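PDB 7D9E: gamma-glutamyltransferase 1 Threonine peptidase. MEROPS family T03 from Pseudomonas nitroreducens, which transfers gamma-glutamyl groups to acceptors, probably amines or water, and is studied in connection with theanine synthesis. Local coordinates for residues G86-L91 and R250-I255. Numbering follows the deposited sequence.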
loop_
_atom_site.group_PDB
_atom_site.type_symbol
_atom_site.label_atom_id
_atom_site.label_comp_id
_atom_site.label_asym_id
_atom_site.label_seq_id
_atom_site.Cartn_x
_atom_site.Cartn_y
_atom_site.Cartn_z
ATOM N N GLY A 86 13.148 13.266 14.885
ATOM C CA GLY A 86 14.099 13.589 13.848
ATOM C C GLY A 86 14.841 12.414 13.273
ATOM O O GLY A 86 15.842 12.623 12.582
ATOM N N LYS A 87 14.372 11.183 13.519
ATOM C CA LYS A 87 15.049 9.979 13.066
ATOM C C LYS A 87 14.095 9.148 12.212
ATOM O O LYS A 87 12.931 8.977 12.581
ATOM C CB LYS A 87 15.504 9.127 14.282
ATOM C CG LYS A 87 16.453 9.862 15.207
ATOM C CD LYS A 87 16.626 9.188 16.579
ATOM C CE LYS A 87 15.439 9.419 17.497
ATOM N N PRO A 88 14.551 8.625 11.072
ATOM C CA PRO A 88 13.675 7.799 10.228
ATOM C C PRO A 88 13.670 6.341 10.657
ATOM O O PRO A 88 14.686 5.778 11.071
ATOM C CB PRO A 88 14.324 7.934 8.842
ATOM C CG PRO A 88 15.756 8.073 9.122
ATOM C CD PRO A 88 15.888 8.811 10.462
ATOM N N TYR A 89 12.497 5.718 10.532
ATOM C CA TYR A 89 12.342 4.315 10.852
ATOM C C TYR A 89 11.396 3.665 9.860
ATOM O O TYR A 89 10.577 4.335 9.238
ATOM C CB TYR A 89 11.739 4.101 12.248
ATOM C CG TYR A 89 12.535 4.670 13.372
ATOM C CD1 TYR A 89 12.335 5.973 13.826
ATOM C CD2 TYR A 89 13.485 3.895 14.025
ATOM C CE1 TYR A 89 13.064 6.483 14.869
ATOM C CE2 TYR A 89 14.222 4.407 15.063
ATOM C CZ TYR A 89 14.006 5.697 15.490
ATOM O OH TYR A 89 14.753 6.190 16.540
ATOM N N PHE A 90 11.509 2.342 9.733
ATOM C CA PHE A 90 10.622 1.584 8.880
ATOM C C PHE A 90 10.267 0.268 9.556
ATOM O O PHE A 90 11.156 -0.468 10.000
ATOM C CB PHE A 90 11.240 1.297 7.513
ATOM C CG PHE A 90 10.297 0.583 6.582
ATOM C CD1 PHE A 90 9.335 1.281 5.878
ATOM C CD2 PHE A 90 10.360 -0.778 6.425
ATOM C CE1 PHE A 90 8.464 0.637 5.025
ATOM C CE2 PHE A 90 9.484 -1.432 5.575
ATOM C CZ PHE A 90 8.538 -0.750 4.892
ATOM N N LEU A 91 8.977 -0.041 9.599
ATOM C CA LEU A 91 8.479 -1.262 10.215
ATOM C C LEU A 91 7.753 -2.095 9.168
ATOM O O LEU A 91 6.757 -1.656 8.579
ATOM C CB LEU A 91 7.576 -0.956 11.410
ATOM C CG LEU A 91 6.991 -2.176 12.130
ATOM C CD1 LEU A 91 8.116 -3.007 12.714
ATOM C CD2 LEU A 91 6.031 -1.745 13.226
ATOM N N ARG A 250 13.469 -2.258 9.668
ATOM C CA ARG A 250 14.467 -2.193 8.612
ATOM C C ARG A 250 14.910 -0.752 8.426
ATOM O O ARG A 250 14.193 0.189 8.783
ATOM C CB ARG A 250 13.908 -2.702 7.270
ATOM C CG ARG A 250 13.162 -4.046 7.355
ATOM C CD ARG A 250 12.733 -4.470 5.979
ATOM N NE ARG A 250 12.053 -5.770 5.894
ATOM C CZ ARG A 250 12.656 -6.949 5.808
ATOM N NH1 ARG A 250 13.974 -7.042 5.798
ATOM N NH2 ARG A 250 11.912 -8.043 5.706
ATOM N N GLU A 251 16.073 -0.579 7.816
ATOM C CA GLU A 251 16.468 0.769 7.412
ATOM C C GLU A 251 15.593 1.239 6.254
ATOM O O GLU A 251 15.431 0.516 5.266
ATOM C CB GLU A 251 17.942 0.821 7.028
ATOM C CG GLU A 251 18.862 0.600 8.230
ATOM C CD GLU A 251 18.746 1.717 9.256
ATOM O OE1 GLU A 251 18.709 2.901 8.861
ATOM O OE2 GLU A 251 18.639 1.392 10.454
ATOM N N PRO A 252 14.981 2.413 6.346
ATOM C CA PRO A 252 14.165 2.883 5.223
ATOM C C PRO A 252 15.034 3.200 4.026
ATOM O O PRO A 252 16.227 3.492 4.161
ATOM C CB PRO A 252 13.458 4.133 5.772
ATOM C CG PRO A 252 14.301 4.581 6.902
ATOM C CD PRO A 252 14.912 3.323 7.506
ATOM N N MET A 253 14.429 3.095 2.843
ATOM C CA MET A 253 15.061 3.601 1.631
ATOM C C MET A 253 15.175 5.116 1.741
ATOM O O MET A 253 14.210 5.784 2.114
ATOM C CB MET A 253 14.218 3.243 0.408
ATOM C CG MET A 253 14.657 3.951 -0.858
ATOM S SD MET A 253 16.275 3.445 -1.469
ATOM C CE MET A 253 15.953 1.685 -1.503
ATOM N N ARG A 254 16.362 5.656 1.450
ATOM C CA ARG A 254 16.601 7.094 1.448
ATOM C C ARG A 254 16.974 7.553 0.048
ATOM O O ARG A 254 17.910 7.023 -0.558
ATOM C CB ARG A 254 17.729 7.446 2.419
ATOM C CG ARG A 254 18.168 8.896 2.328
ATOM C CD ARG A 254 19.341 9.246 3.227
ATOM N NE ARG A 254 19.778 10.598 2.934
ATOM C CZ ARG A 254 20.304 11.445 3.815
ATOM N NH1 ARG A 254 20.467 11.089 5.083
ATOM N NH2 ARG A 254 20.661 12.661 3.420
ATOM N N ILE A 255 16.280 8.586 -0.425
ATOM C CA ILE A 255 16.461 9.165 -1.749
ATOM C C ILE A 255 16.615 10.676 -1.574
ATOM O O ILE A 255 15.739 11.336 -1.007
ATOM C CB ILE A 255 15.255 8.832 -2.651
ATOM C CG1 ILE A 255 15.089 7.316 -2.783
ATOM C CG2 ILE A 255 15.388 9.528 -4.034
ATOM C CD1 ILE A 255 13.679 6.908 -3.132
HETATM O O HOH W 1 15.792 3.173 10.999
HETATM O O HOH W 2 13.838 1.314 11.287
#
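Phe-90 and Arg-250 are joined by one direct backbone hydrogen bond. Arg-250 N donates to Phe-90 O over 2.9 Å, almost straight at the hydrogen (168°). Water continues the link between the two backbones. One water accepts from Phe-90 N at 3.0 Å and lies 2.8 Å from Arg-250 O, so it bridges the two atoms. Another sits within bonding distance of Pro-88 O and reaches Glu-251 OE2 only weakly.

The apolar contact centres on Pro-252. Its CB lies 4.0 Å from Phe-90 CB, and its CG lies 3.9 Å from Pro-88 CB, so one proline ring touches the side chains of two residues of 86-91. A glycine here would probably leave Pro-88 and the Phe-90 CB without this apolar partner and let the backbone after Glu-251 move more freely.

The Phe-90 and Arg-250 side chains run side by side in the same direction. With CG anti to the backbone N (chi1 -176°), the Phe-90 ring runs beside Arg-250, and CD2 comes within 4.1 Å of Arg-250 CB. The extended Arg-250 chain carries its guanidinium on to a salt bridge with Asp-92 and a hydrogen bond to Gln-322.

The contact joins neighbouring antiparallel strands, 87-93 and 248-257, the second broken at Glu-251 and Pro-252. Their sheet is consistent with the Ntn-hydrolase fold. Strand 77-84 flanks the first and strand 260-264 the second, while helix 130-141 packs against Tyr-89 and Leu-91.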